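Local coordinates for protein glycosyl transferase family 9 (PDB 3TOV) that probably transfers a sugar, perhaps a heptose, from a nucleotide-activated donor to an acceptor, as in other glycosyltransferases of the heptosyltransferase family with a GT-B fold, at residues T115-F120 and T127-L132; A210-R215 and A340-L345; N263-N268 and V281-L286. All coordinates share one frame; numbering follows the deposited sequence.

In the fold
Two parallel six-stranded sheets, each of strand order 3-2-1-4-5-6, form the cores of the two halves of this GT-B-type chain, and the contacts divide between them. Coming from the N terminus, interaction 1 closes first: after a short loop with no helix or strand in it, 127-132 returns to 115-120 at one margin of the first sheet. On the other side of the chain's centre, the helix containing 210-215 opens interaction 2, which waits for the C-terminal helix at 340-345. Interaction 3 falls within that long span, pairing adjacent strands 264-268 and 283-286. Interactions 2 and 3 touch, since Ala341 and Leu344 rest on Leu264 and Val284; interaction 1 lies about 22 Å from interaction 3 at the nearest atoms.

Interaction 1: T115-F120 and T127-L132; sequences TGMSHF and TKYTRL. With SO4 (sulfate ion), chain C.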
ATOM      1  N   THR A 115       3.636  19.760 -14.426  1.00 57.08           N
ATOM      2  CA  THR A 115       4.033  18.552 -15.121  1.00 55.81           C
ATOM      3  C   THR A 115       3.405  17.302 -14.467  1.00 57.22           C
ATOM      4  O   THR A 115       2.431  17.397 -13.712  1.00 52.05           O
ATOM      5  CB  THR A 115       5.586  18.482 -15.323  1.00 54.36           C
ATOM      6  OG1 THR A 115       5.913  17.459 -16.268  1.00 61.34           O
ATOM      7  CG2 THR A 115       6.324  18.242 -14.024  1.00 49.28           C
ATOM      8  N   GLY A 116       3.932  16.129 -14.785  1.00 61.86           N
ATOM      9  CA  GLY A 116       3.266  14.897 -14.418  1.00 52.55           C
ATOM     10  C   GLY A 116       2.226  14.569 -15.470  1.00 46.27           C
ATOM     11  O   GLY A 116       2.319  14.982 -16.617  1.00 40.60           O
HETATM   12  N   MSE A 117       1.214  13.817 -15.082  1.00 46.24           N
HETATM   13  CA  MSE A 117       0.217  13.398 -16.039  1.00 42.44           C
HETATM   14  C   MSE A 117      -1.126  13.888 -15.554  1.00 49.77           C
HETATM   15  O   MSE A 117      -1.450  13.746 -14.377  1.00 55.24           O
HETATM   16  CB  MSE A 117       0.198  11.876 -16.154  1.00 37.27           C
HETATM   17  CG  MSE A 117      -0.609  11.409 -17.329  1.00 37.14           C
HETATM   18 SE   MSE A 117      -1.105   9.548 -17.276  0.93 80.24          SE
HETATM   19  CE  MSE A 117      -2.254   9.555 -18.846  1.00 31.99           C
ATOM     20  N   SER A 118      -1.903  14.471 -16.456  1.00 52.02           N
ATOM     21  CA  SER A 118      -3.222  14.972 -16.105  1.00 57.63           C
ATOM     22  C   SER A 118      -4.253  14.587 -17.156  1.00 60.34           C
ATOM     23  O   SER A 118      -3.900  14.176 -18.270  1.00 66.39           O
ATOM     24  CB  SER A 118      -3.195  16.492 -15.907  1.00 61.44           C
ATOM     25  OG  SER A 118      -2.491  16.833 -14.720  1.00 63.95           O
ATOM     26  N   HIS A 119      -5.525  14.708 -16.785  1.00 51.09           N
ATOM     27  CA  HIS A 119      -6.623  14.459 -17.702  1.00 45.92           C
ATOM     28  C   HIS A 119      -6.435  15.325 -18.957  1.00 47.41           C
ATOM     29  O   HIS A 119      -5.932  16.454 -18.888  1.00 43.85           O
ATOM     30  CB  HIS A 119      -7.939  14.764 -16.997  1.00 48.06           C
ATOM     31  CG  HIS A 119      -9.144  14.184 -17.668  1.00 47.85           C
ATOM     32  ND1 HIS A 119      -9.949  14.918 -18.518  1.00 46.94           N
ATOM     33  CD2 HIS A 119      -9.696  12.950 -17.595  1.00 42.00           C
ATOM     34  CE1 HIS A 119     -10.937  14.155 -18.949  1.00 46.72           C
ATOM     35  NE2 HIS A 119     -10.806  12.955 -18.406  1.00 45.17           N
ATOM     36  N   PHE A 120      -6.808  14.781 -20.109  1.00 46.77           N
ATOM     37  CA  PHE A 120      -6.545  15.444 -21.379  1.00 48.01           C
ATOM     38  C   PHE A 120      -7.264  16.788 -21.481  1.00 48.48           C
ATOM     39  O   PHE A 120      -6.930  17.643 -22.318  1.00 45.86           O
ATOM     40  CB  PHE A 120      -6.949  14.540 -22.544  1.00 50.65           C
ATOM     41  CG  PHE A 120      -8.431  14.363 -22.688  1.00 53.04           C
ATOM     42  CD1 PHE A 120      -9.181  15.261 -23.440  1.00 53.90           C
ATOM     43  CD2 PHE A 120      -9.081  13.300 -22.074  1.00 46.15           C
ATOM     44  CE1 PHE A 120     -10.550  15.093 -23.573  1.00 53.73           C
ATOM     45  CE2 PHE A 120     -10.448  13.129 -22.210  1.00 39.57           C
ATOM     46  CZ  PHE A 120     -11.184  14.021 -22.949  1.00 42.42           C
ATOM     47  N   THR A 127       3.238  22.286 -18.801  1.00 61.58           N
ATOM     48  CA  THR A 127       4.546  22.630 -19.343  1.00 69.16           C
ATOM     49  C   THR A 127       5.114  21.411 -20.061  1.00 76.63           C
ATOM     50  O   THR A 127       5.533  21.483 -21.225  1.00 77.88           O
ATOM     51  CB  THR A 127       5.525  23.038 -18.232  1.00 65.79           C
ATOM     52  OG1 THR A 127       4.906  23.997 -17.375  1.00 64.41           O
ATOM     53  CG2 THR A 127       6.784  23.641 -18.828  1.00 67.48           C
ATOM     54  N   LYS A 128       5.124  20.292 -19.342  1.00 74.40           N
ATOM     55  CA  LYS A 128       5.578  19.021 -19.873  1.00 66.30           C
ATOM     56  C   LYS A 128       4.646  17.913 -19.394  1.00 66.32           C
ATOM     57  O   LYS A 128       4.556  17.627 -18.200  1.00 67.31           O
ATOM     58  CB  LYS A 128       7.012  18.740 -19.431  1.00 66.85           C
ATOM     59  CG  LYS A 128       7.588  17.457 -20.015  1.00 70.78           C
ATOM     60  CD  LYS A 128       9.091  17.334 -19.794  1.00 69.82           C
ATOM     61  CE  LYS A 128       9.710  16.346 -20.777  1.00 69.95           C
ATOM     62  NZ  LYS A 128       9.707  16.889 -22.173  1.00 75.76           N
ATOM     63  N   TYR A 129       3.941  17.304 -20.335  1.00 65.27           N
ATOM     64  CA  TYR A 129       3.040  16.210 -20.017  1.00 65.44           C
ATOM     65  C   TYR A 129       3.781  14.886 -20.039  1.00 62.30           C
ATOM     66  O   TYR A 129       3.965  14.298 -21.093  1.00 73.77           O
ATOM     67  CB  TYR A 129       1.887  16.180 -21.018  1.00 72.88           C
ATOM     68  CG  TYR A 129       1.081  14.901 -21.028  1.00 79.20           C
ATOM     69  CD1 TYR A 129       0.279  14.552 -19.950  1.00 83.00           C
ATOM     70  CD2 TYR A 129       1.102  14.056 -22.127  1.00 82.03           C
ATOM     71  CE1 TYR A 129      -0.474  13.389 -19.959  1.00 85.34           C
ATOM     72  CE2 TYR A 129       0.354  12.894 -22.150  1.00 86.91           C
ATOM     73  CZ  TYR A 129      -0.432  12.560 -21.062  1.00 87.83           C
ATOM     74  OH  TYR A 129      -1.181  11.398 -21.076  1.00 87.09           O
ATOM     75  N   THR A 130       4.214  14.423 -18.875  1.00 55.16           N
ATOM     76  CA  THR A 130       4.843  13.113 -18.776  1.00 53.66           C
ATOM     77  C   THR A 130       3.813  12.009 -18.565  1.00 50.31           C
ATOM     78  O   THR A 130       3.266  11.881 -17.481  1.00 48.21           O
ATOM     79  CB  THR A 130       5.828  13.061 -17.610  1.00 56.02           C
ATOM     80  OG1 THR A 130       5.106  13.122 -16.370  1.00 54.35           O
ATOM     81  CG2 THR A 130       6.801  14.219 -17.697  1.00 57.52           C
ATOM     82  N   ARG A 131       3.571  11.198 -19.591  1.00 54.05           N
ATOM     83  CA  ARG A 131       2.636  10.072 -19.492  1.00 48.38           C
ATOM     84  C   ARG A 131       3.169   8.907 -18.648  1.00 49.80           C
ATOM     85  O   ARG A 131       4.366   8.603 -18.688  1.00 48.43           O
ATOM     86  CB  ARG A 131       2.268   9.556 -20.880  1.00 42.53           C
ATOM     87  CG  ARG A 131       1.433   8.312 -20.845  1.00 43.98           C
ATOM     88  CD  ARG A 131       1.146   7.799 -22.234  1.00 58.05           C
ATOM     89  NE  ARG A 131       0.234   6.660 -22.188  1.00 67.54           N
ATOM     90  CZ  ARG A 131      -0.254   6.038 -23.259  1.00 65.47           C
ATOM     91  NH1 ARG A 131       0.084   6.437 -24.482  1.00 61.58           N
ATOM     92  NH2 ARG A 131      -1.089   5.017 -23.101  1.00 61.83           N
ATOM     93  N   LEU A 132       2.266   8.257 -17.904  1.00 45.47           N
ATOM     94  CA  LEU A 132       2.603   7.143 -17.015  1.00 41.46           C
ATOM     95  C   LEU A 132       2.637   5.798 -17.729  1.00 48.50           C
ATOM     96  O   LEU A 132       1.712   5.474 -18.477  1.00 63.22           O
ATOM     97  CB  LEU A 132       1.560   7.037 -15.927  1.00 39.92           C
ATOM     98  CG  LEU A 132       1.417   8.174 -14.926  1.00 42.34           C
ATOM     99  CD1 LEU A 132       0.093   7.994 -14.186  1.00 40.01           C
ATOM    100  CD2 LEU A 132       2.606   8.202 -13.969  1.00 34.03           C
TER
HETATM  101  S   SO4 C 347      -2.095   2.958 -26.250  0.84104.95           S
HETATM  102  O1  SO4 C 347      -0.817   3.545 -26.663  0.84100.01           O
HETATM  103  O2  SO4 C 347      -1.951   1.514 -26.070  0.84104.35           O
HETATM  104  O3  SO4 C 347      -2.512   3.546 -24.982  0.84108.17           O
HETATM  105  O4  SO4 C 347      -3.122   3.225 -27.257  0.84100.03           O
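Met117, modelled as selenomethionine, and Tyr129 run alongside each other and point the same way, with Met117 CG 3.3 Å from Tyr129 CE1. Met117, with CG opposite the backbone N (chi1 -168°) and the chain extended beyond it, runs along the tyrosine ring, its terminal CE reaching the neighbourhood of the Tyr129 hydroxyl. Its selenium also meets Leu132, crossing that side chain obliquely with Met117 SE 3.7 Å from Leu132 CD1.

The polar links near the strand ends are imperfect. Thr130 N reaches Gly116 O at 3.0 Å in a weak, bent bond, and the hydroxyl of Thr115 is modelled so close to Lys128 O that its bond is doubtful. Facing outward, Arg131 holds its chain straight from CG to NE and presents the edge of its guanidinium to a sulfate ion, Arg131 NH2 to sulfate O3 2.8 Å with an N-H...O angle of 162°.

In the next shell, Ser118 OG bonds Asn95 ND2, fixing the loop just after strand 113-116 to strand 92-95. Thr130 and Leu132 lean on Val146 of helix 139-149, and Gln149 NE2 of that helix bonds Arg131 O.

The short, weakly bonded strand 128-129 lies at the margin of the first parallel sheet, and its tie to 113-116 depends on a mixture of side-chain packing and a few imperfect polar links. The sulfate, probably from the crystallisation liquor, suggests that the outer surface at Arg131 can accept an anion, without proving a natural ligand there.

Interaction 2: A210-R215 and A340-L345; sequences ADYFGR and AAETLL
Phe213 reaches across from helix 203-216 to the C-terminal helix, its ring ending among Ala341, Glu342 and Leu345. Phe213 CZ lies 3.6 Å from Ala341 CB, and Phe213 CE1 is 3.9 Å from Leu345 CD1, the leucine arriving from the opposite direction. With CG turned opposite its own carbonyl carbon (chi1 -71°), the ring comes to stand beside Tyr212, whose CD2 sits over the centre of one Phe213 face.

Glu342 contributes in two ways. Its CG packs loosely against the far end of the Phe213 ring, while the extended chain carries the carboxylate on to Tyr212. There Tyr212 OH donates to Glu342 OE2 at 2.9 Å, approaching on the syn side but 32° out of the carboxylate plane. The oxygen stays near the plane of the tyrosine ring, at its edge, and the ring and carboxylate planes are turned well out of parallel.

These long side chains bridge helix axes that come no nearer than 12.7 Å, at an angle of 45°. Tyr218, in the loop after the first helix, meets Phe213 edge-to-face and also touches Leu345. Beneath the C-terminal helix lies the second sheet: Ala341 and Leu345 pack on Leu264 of strand 264-268, and Leu344 on Val284 and Ile303.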
ATOM      1  N   ALA A 210      -4.187 -20.818  10.243  1.00 49.03           N
ATOM      2  CA  ALA A 210      -3.900 -20.137  11.504  1.00 47.48           C
ATOM      3  C   ALA A 210      -3.743 -21.133  12.665  1.00 50.01           C
ATOM      4  O   ALA A 210      -2.772 -21.057  13.423  1.00 45.52           O
ATOM      5  CB  ALA A 210      -4.984 -19.126  11.803  1.00 43.10           C
ATOM      6  N   ASP A 211      -4.707 -22.054  12.780  1.00 53.38           N
ATOM      7  CA  ASP A 211      -4.683 -23.168  13.732  1.00 56.50           C
ATOM      8  C   ASP A 211      -3.407 -23.998  13.624  1.00 58.83           C
ATOM      9  O   ASP A 211      -2.806 -24.345  14.648  1.00 56.16           O
ATOM     10  CB  ASP A 211      -5.879 -24.091  13.489  1.00 66.34           C
ATOM     11  CG  ASP A 211      -7.063 -23.781  14.387  1.00 73.57           C
ATOM     12  OD1 ASP A 211      -6.873 -23.118  15.433  1.00 73.26           O
ATOM     13  OD2 ASP A 211      -8.183 -24.221  14.043  1.00 77.45           O
ATOM     14  N   TYR A 212      -3.024 -24.340  12.385  1.00 58.19           N
ATOM     15  CA  TYR A 212      -1.744 -25.000  12.112  1.00 54.96           C
ATOM     16  C   TYR A 212      -0.603 -24.374  12.913  1.00 53.77           C
ATOM     17  O   TYR A 212       0.053 -25.055  13.700  1.00 63.11           O
ATOM     18  CB  TYR A 212      -1.380 -24.957  10.624  1.00 55.58           C
ATOM     19  CG  TYR A 212      -0.044 -25.611  10.357  1.00 56.04           C
ATOM     20  CD1 TYR A 212       0.048 -26.990  10.238  1.00 57.71           C
ATOM     21  CD2 TYR A 212       1.129 -24.859  10.273  1.00 50.70           C
ATOM     22  CE1 TYR A 212       1.258 -27.611  10.023  1.00 61.38           C
ATOM     23  CE2 TYR A 212       2.348 -25.469  10.064  1.00 53.11           C
ATOM     24  CZ  TYR A 212       2.408 -26.855   9.937  1.00 61.46           C
ATOM     25  OH  TYR A 212       3.604 -27.513   9.729  1.00 61.31           O
ATOM     26  N   PHE A 213      -0.369 -23.080  12.713  1.00 40.64           N
ATOM     27  CA  PHE A 213       0.702 -22.387  13.426  1.00 44.65           C
ATOM     28  C   PHE A 213       0.473 -22.283  14.929  1.00 50.59           C
ATOM     29  O   PHE A 213       1.324 -22.679  15.725  1.00 47.97           O
ATOM     30  CB  PHE A 213       0.971 -21.012  12.809  1.00 42.26           C
ATOM     31  CG  PHE A 213       1.623 -21.091  11.468  1.00 42.61           C
ATOM     32  CD1 PHE A 213       2.979 -21.358  11.360  1.00 43.85           C
ATOM     33  CD2 PHE A 213       0.878 -20.949  10.315  1.00 45.63           C
ATOM     34  CE1 PHE A 213       3.589 -21.455  10.122  1.00 50.08           C
ATOM     35  CE2 PHE A 213       1.482 -21.048   9.067  1.00 53.61           C
ATOM     36  CZ  PHE A 213       2.842 -21.296   8.967  1.00 51.23           C
ATOM     37  N   GLY A 214      -0.679 -21.754  15.315  1.00 56.62           N
ATOM     38  CA  GLY A 214      -1.032 -21.664  16.716  1.00 54.55           C
ATOM     39  C   GLY A 214      -0.827 -22.985  17.432  1.00 46.51           C
ATOM     40  O   GLY A 214      -0.365 -23.014  18.577  1.00 37.24           O
ATOM     41  N   ARG A 215      -1.169 -24.085  16.766  1.00 45.91           N
ATOM     42  CA  ARG A 215      -0.950 -25.393  17.376  1.00 48.25           C
ATOM     43  C   ARG A 215       0.551 -25.658  17.504  1.00 50.75           C
ATOM     44  O   ARG A 215       0.975 -26.410  18.384  1.00 48.72           O
ATOM     45  CB  ARG A 215      -1.665 -26.520  16.612  1.00 45.14           C
ATOM     46  CG  ARG A 215      -2.941 -27.046  17.286  1.00 47.28           C
ATOM     47  CD  ARG A 215      -3.597 -28.220  16.544  1.00 57.91           C
ATOM     48  NE  ARG A 215      -3.728 -27.975  15.104  1.00 74.20           N
ATOM     49  CZ  ARG A 215      -2.951 -28.522  14.160  1.00 80.69           C
ATOM     50  NH1 ARG A 215      -3.147 -28.225  12.878  1.00 78.51           N
ATOM     51  NH2 ARG A 215      -1.979 -29.370  14.487  1.00 80.88           N
ATOM     52  N   ALA A 340       4.898 -21.803   2.176  1.00 46.37           N
ATOM     53  CA  ALA A 340       5.476 -20.524   1.780  1.00 42.30           C
ATOM     54  C   ALA A 340       5.855 -19.726   3.005  1.00 48.76           C
ATOM     55  O   ALA A 340       6.909 -19.086   3.060  1.00 50.10           O
ATOM     56  CB  ALA A 340       4.493 -19.757   0.954  1.00 33.42           C
ATOM     57  N   ALA A 341       4.960 -19.758   3.979  1.00 48.85           N
ATOM     58  CA  ALA A 341       5.208 -19.145   5.256  1.00 50.58           C
ATOM     59  C   ALA A 341       6.475 -19.735   5.848  1.00 45.55           C
ATOM     60  O   ALA A 341       7.448 -19.029   6.100  1.00 43.05           O
ATOM     61  CB  ALA A 341       4.033 -19.413   6.167  1.00 62.11           C
ATOM     62  N   GLU A 342       6.456 -21.043   6.071  1.00 43.53           N
ATOM     63  CA  GLU A 342       7.549 -21.697   6.767  1.00 47.32           C
ATOM     64  C   GLU A 342       8.865 -21.370   6.086  1.00 49.12           C
ATOM     65  O   GLU A 342       9.917 -21.300   6.725  1.00 51.76           O
ATOM     66  CB  GLU A 342       7.328 -23.206   6.820  1.00 59.00           C
ATOM     67  CG  GLU A 342       6.000 -23.608   7.464  1.00 70.60           C
ATOM     68  CD  GLU A 342       5.992 -25.050   7.961  1.00 77.57           C
ATOM     69  OE1 GLU A 342       6.599 -25.921   7.290  1.00 83.29           O
ATOM     70  OE2 GLU A 342       5.391 -25.299   9.033  1.00 71.52           O
ATOM     71  N   THR A 343       8.796 -21.165   4.778  1.00 46.62           N
ATOM     72  CA  THR A 343       9.975 -20.839   3.998  1.00 50.09           C
ATOM     73  C   THR A 343      10.441 -19.438   4.333  1.00 51.84           C
ATOM     74  O   THR A 343      11.603 -19.233   4.699  1.00 46.39           O
ATOM     75  CB  THR A 343       9.676 -20.877   2.495  1.00 52.83           C
ATOM     76  OG1 THR A 343       9.414 -22.230   2.092  1.00 58.32           O
ATOM     77  CG2 THR A 343      10.847 -20.295   1.710  1.00 43.34           C
ATOM     78  N   LEU A 344       9.524 -18.476   4.192  1.00 48.75           N
ATOM     79  CA  LEU A 344       9.832 -17.076   4.461  1.00 41.69           C
ATOM     80  C   LEU A 344      10.205 -16.894   5.921  1.00 47.59           C
ATOM     81  O   LEU A 344      11.085 -16.096   6.245  1.00 47.42           O
ATOM     82  CB  LEU A 344       8.646 -16.184   4.112  1.00 38.12           C
ATOM     83  CG  LEU A 344       8.433 -15.716   2.669  1.00 38.88           C
ATOM     84  CD1 LEU A 344       7.094 -15.002   2.511  1.00 35.15           C
ATOM     85  CD2 LEU A 344       9.566 -14.803   2.246  1.00 38.91           C
ATOM     86  N   LEU A 345       9.531 -17.649   6.793  1.00 51.51           N
ATOM     87  CA  LEU A 345       9.753 -17.586   8.239  1.00 53.08           C
ATOM     88  C   LEU A 345      11.176 -17.951   8.605  1.00 55.57           C
ATOM     89  O   LEU A 345      11.761 -17.398   9.548  1.00 53.41           O
ATOM     90  CB  LEU A 345       8.792 -18.522   8.956  1.00 50.53           C
ATOM     91  CG  LEU A 345       7.454 -17.863   9.233  1.00 48.68           C
ATOM     92  CD1 LEU A 345       6.504 -18.871   9.821  1.00 54.75           C
ATOM     93  CD2 LEU A 345       7.691 -16.725  10.186  1.00 44.29           C
TER

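Interaction 3: N263-N268 and V281-L286; sequences NLLITN and VPIVAL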
ATOM      1  N   ASN A 263       6.032 -11.028  12.419  1.00 44.55           N
ATOM      2  CA  ASN A 263       7.083 -11.815  11.781  1.00 42.15           C
ATOM      3  C   ASN A 263       6.653 -12.316  10.403  1.00 45.37           C
ATOM      4  O   ASN A 263       7.478 -12.789   9.638  1.00 46.60           O
ATOM      5  CB  ASN A 263       7.453 -13.018  12.639  1.00 39.53           C
ATOM      6  CG  ASN A 263       7.887 -12.634  14.029  1.00 47.84           C
ATOM      7  OD1 ASN A 263       7.148 -11.988  14.768  1.00 52.94           O
ATOM      8  ND2 ASN A 263       9.083 -13.056  14.410  1.00 53.21           N
ATOM      9  N   LEU A 264       5.359 -12.215  10.103  1.00 46.20           N
ATOM     10  CA  LEU A 264       4.815 -12.642   8.819  1.00 43.76           C
ATOM     11  C   LEU A 264       3.374 -12.170   8.585  1.00 48.07           C
ATOM     12  O   LEU A 264       2.588 -12.004   9.510  1.00 51.31           O
ATOM     13  CB  LEU A 264       4.857 -14.164   8.692  1.00 45.28           C
ATOM     14  CG  LEU A 264       4.423 -14.709   7.322  1.00 45.35           C
ATOM     15  CD1 LEU A 264       5.508 -14.466   6.266  1.00 43.49           C
ATOM     16  CD2 LEU A 264       4.099 -16.183   7.418  1.00 42.98           C
ATOM     17  N   LEU A 265       3.032 -11.986   7.322  1.00 46.65           N
ATOM     18  CA  LEU A 265       1.695 -11.603   6.939  1.00 38.59           C
ATOM     19  C   LEU A 265       1.215 -12.415   5.720  1.00 46.37           C
ATOM     20  O   LEU A 265       1.842 -12.424   4.662  1.00 46.36           O
ATOM     21  CB  LEU A 265       1.670 -10.114   6.648  1.00 35.58           C
ATOM     22  CG  LEU A 265       0.384  -9.629   5.995  1.00 50.00           C
ATOM     23  CD1 LEU A 265      -0.814 -10.073   6.811  1.00 54.62           C
ATOM     24  CD2 LEU A 265       0.400  -8.105   5.808  1.00 57.70           C
ATOM     25  N   ILE A 266       0.108 -13.125   5.894  1.00 48.93           N
ATOM     26  CA  ILE A 266      -0.548 -13.829   4.801  1.00 42.62           C
ATOM     27  C   ILE A 266      -1.730 -12.972   4.369  1.00 42.04           C
ATOM     28  O   ILE A 266      -2.464 -12.461   5.222  1.00 45.93           O
ATOM     29  CB  ILE A 266      -1.059 -15.179   5.289  1.00 36.48           C
ATOM     30  CG1 ILE A 266       0.108 -16.005   5.813  1.00 36.03           C
ATOM     31  CG2 ILE A 266      -1.796 -15.897   4.190  1.00 33.57           C
ATOM     32  CD1 ILE A 266      -0.289 -17.382   6.251  1.00 37.81           C
ATOM     33  N   THR A 267      -1.927 -12.793   3.067  1.00 32.60           N
ATOM     34  CA  THR A 267      -2.876 -11.765   2.638  1.00 37.60           C
ATOM     35  C   THR A 267      -3.276 -11.838   1.184  1.00 40.39           C
ATOM     36  O   THR A 267      -2.569 -12.435   0.382  1.00 54.60           O
ATOM     37  CB  THR A 267      -2.330 -10.328   2.900  1.00 55.83           C
ATOM     38  OG1 THR A 267      -2.946  -9.415   1.990  1.00 53.06           O
ATOM     39  CG2 THR A 267      -0.836 -10.258   2.674  1.00 58.34           C
ATOM     40  N   ASN A 268      -4.406 -11.213   0.856  1.00 32.08           N
ATOM     41  CA  ASN A 268      -4.834 -11.037  -0.532  1.00 40.51           C
ATOM     42  C   ASN A 268      -4.326  -9.718  -1.126  1.00 48.33           C
ATOM     43  O   ASN A 268      -3.705  -8.924  -0.422  1.00 50.51           O
ATOM     44  CB  ASN A 268      -6.351 -11.115  -0.627  1.00 42.58           C
ATOM     45  CG  ASN A 268      -7.039 -10.137   0.297  1.00 46.61           C
ATOM     46  OD1 ASN A 268      -6.415  -9.590   1.203  1.00 52.96           O
ATOM     47  ND2 ASN A 268      -8.329  -9.908   0.073  1.00 41.29           N
ATOM     48  N   VAL A 281       7.715  -6.449   6.713  1.00 50.50           N
ATOM     49  CA  VAL A 281       7.095  -7.732   7.004  1.00 44.43           C
ATOM     50  C   VAL A 281       7.093  -8.648   5.782  1.00 42.41           C
ATOM     51  O   VAL A 281       6.555  -8.290   4.739  1.00 40.55           O
ATOM     52  CB  VAL A 281       5.649  -7.555   7.501  1.00 46.42           C
ATOM     53  CG1 VAL A 281       5.244  -8.720   8.370  1.00 43.94           C
ATOM     54  CG2 VAL A 281       5.532  -6.287   8.295  1.00 57.38           C
ATOM     55  N   PRO A 282       7.682  -9.850   5.923  1.00 42.04           N
ATOM     56  CA  PRO A 282       7.667 -10.888   4.881  1.00 40.98           C
ATOM     57  C   PRO A 282       6.246 -11.258   4.496  1.00 42.86           C
ATOM     58  O   PRO A 282       5.407 -11.460   5.361  1.00 47.39           O
ATOM     59  CB  PRO A 282       8.340 -12.084   5.553  1.00 42.08           C
ATOM     60  CG  PRO A 282       9.102 -11.514   6.704  1.00 47.23           C
ATOM     61  CD  PRO A 282       8.330 -10.314   7.160  1.00 43.98           C
ATOM     62  N   ILE A 283       5.991 -11.371   3.204  1.00 41.84           N
ATOM     63  CA  ILE A 283       4.634 -11.484   2.707  1.00 37.19           C
ATOM     64  C   ILE A 283       4.357 -12.811   2.027  1.00 37.23           C
ATOM     65  O   ILE A 283       5.114 -13.244   1.169  1.00 41.97           O
ATOM     66  CB  ILE A 283       4.365 -10.389   1.665  1.00 41.01           C
ATOM     67  CG1 ILE A 283       4.573  -8.988   2.267  1.00 42.71           C
ATOM     68  CG2 ILE A 283       2.982 -10.570   1.065  1.00 43.08           C
ATOM     69  CD1 ILE A 283       3.636  -8.665   3.421  1.00 43.84           C
ATOM     70  N   VAL A 284       3.273 -13.470   2.412  1.00 38.84           N
ATOM     71  CA  VAL A 284       2.722 -14.525   1.574  1.00 34.43           C
ATOM     72  C   VAL A 284       1.470 -13.913   0.972  1.00 41.45           C
ATOM     73  O   VAL A 284       0.549 -13.530   1.697  1.00 52.19           O
ATOM     74  CB  VAL A 284       2.373 -15.811   2.356  1.00 25.50           C
ATOM     75  CG1 VAL A 284       1.670 -16.788   1.441  1.00 29.03           C
ATOM     76  CG2 VAL A 284       3.622 -16.470   2.947  1.00 19.64           C
ATOM     77  N   ALA A 285       1.442 -13.786  -0.346  1.00 32.27           N
ATOM     78  CA  ALA A 285       0.376 -13.041  -0.990  1.00 34.20           C
ATOM     79  C   ALA A 285      -0.432 -13.917  -1.940  1.00 46.13           C
ATOM     80  O   ALA A 285       0.125 -14.592  -2.795  1.00 55.32           O
ATOM     81  CB  ALA A 285       0.950 -11.849  -1.721  1.00 31.08           C
ATOM     82  N   LEU A 286      -1.752 -13.892  -1.799  1.00 41.99           N
ATOM     83  CA  LEU A 286      -2.597 -14.762  -2.596  1.00 39.19           C
ATOM     84  C   LEU A 286      -3.214 -14.039  -3.773  1.00 46.39           C
ATOM     85  O   LEU A 286      -4.245 -13.391  -3.631  1.00 53.68           O
ATOM     86  CB  LEU A 286      -3.698 -15.378  -1.740  1.00 38.72           C
ATOM     87  CG  LEU A 286      -3.296 -16.584  -0.896  1.00 44.00           C
ATOM     88  CD1 LEU A 286      -2.385 -16.191   0.245  1.00 43.17           C
ATOM     89  CD2 LEU A 286      -4.538 -17.235  -0.363  1.00 49.72           C
TER
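Pro282 sets its ring against the Asn263 carbonyl, with Pro282 CG 3.6 Å from Asn263 O, while the ring's CB meets Leu264 CD1 at 3.8 Å. The Asn263 amide is turned away from this contact, its OD1 bonded to Leu187 N.

From there the two strands run parallel, 19° apart, with four backbone hydrogen bonds between them. Leu265 is gripped on both sides of its residue: its N bonds Pro282 O at 3.1 Å and its O accepts Val284 N at 2.9 Å. Thr267 repeats the pattern, its N bonding Val284 O and its O accepting Leu286 N at 2.7 Å.

On one face, Leu265 and Ile283 lie side by side, Leu265 CB 4.0 Å from Ile283 CD1, and Thr267 CG2 comes obliquely to Ile283 CG2. The hydroxyl of Thr267, opposite its backbone N (chi1 155°), reaches forward to bond the carbonyl O of the next residue, Asn268. The other face carries Ile266 beside Val284, with Ile266 CG2 4.0 Å from Leu286 CD1.

Both strands belong to a beta-alpha-beta crossover in the Rossmann-like second domain. The connecting helix 271-277 packs on the Leu265 and Ile283 face through Met273 and Ile277. C-terminal helix 334-347 lies on the Ile266 and Val284 face, and strands 187-191 and 302-305 flank the pair.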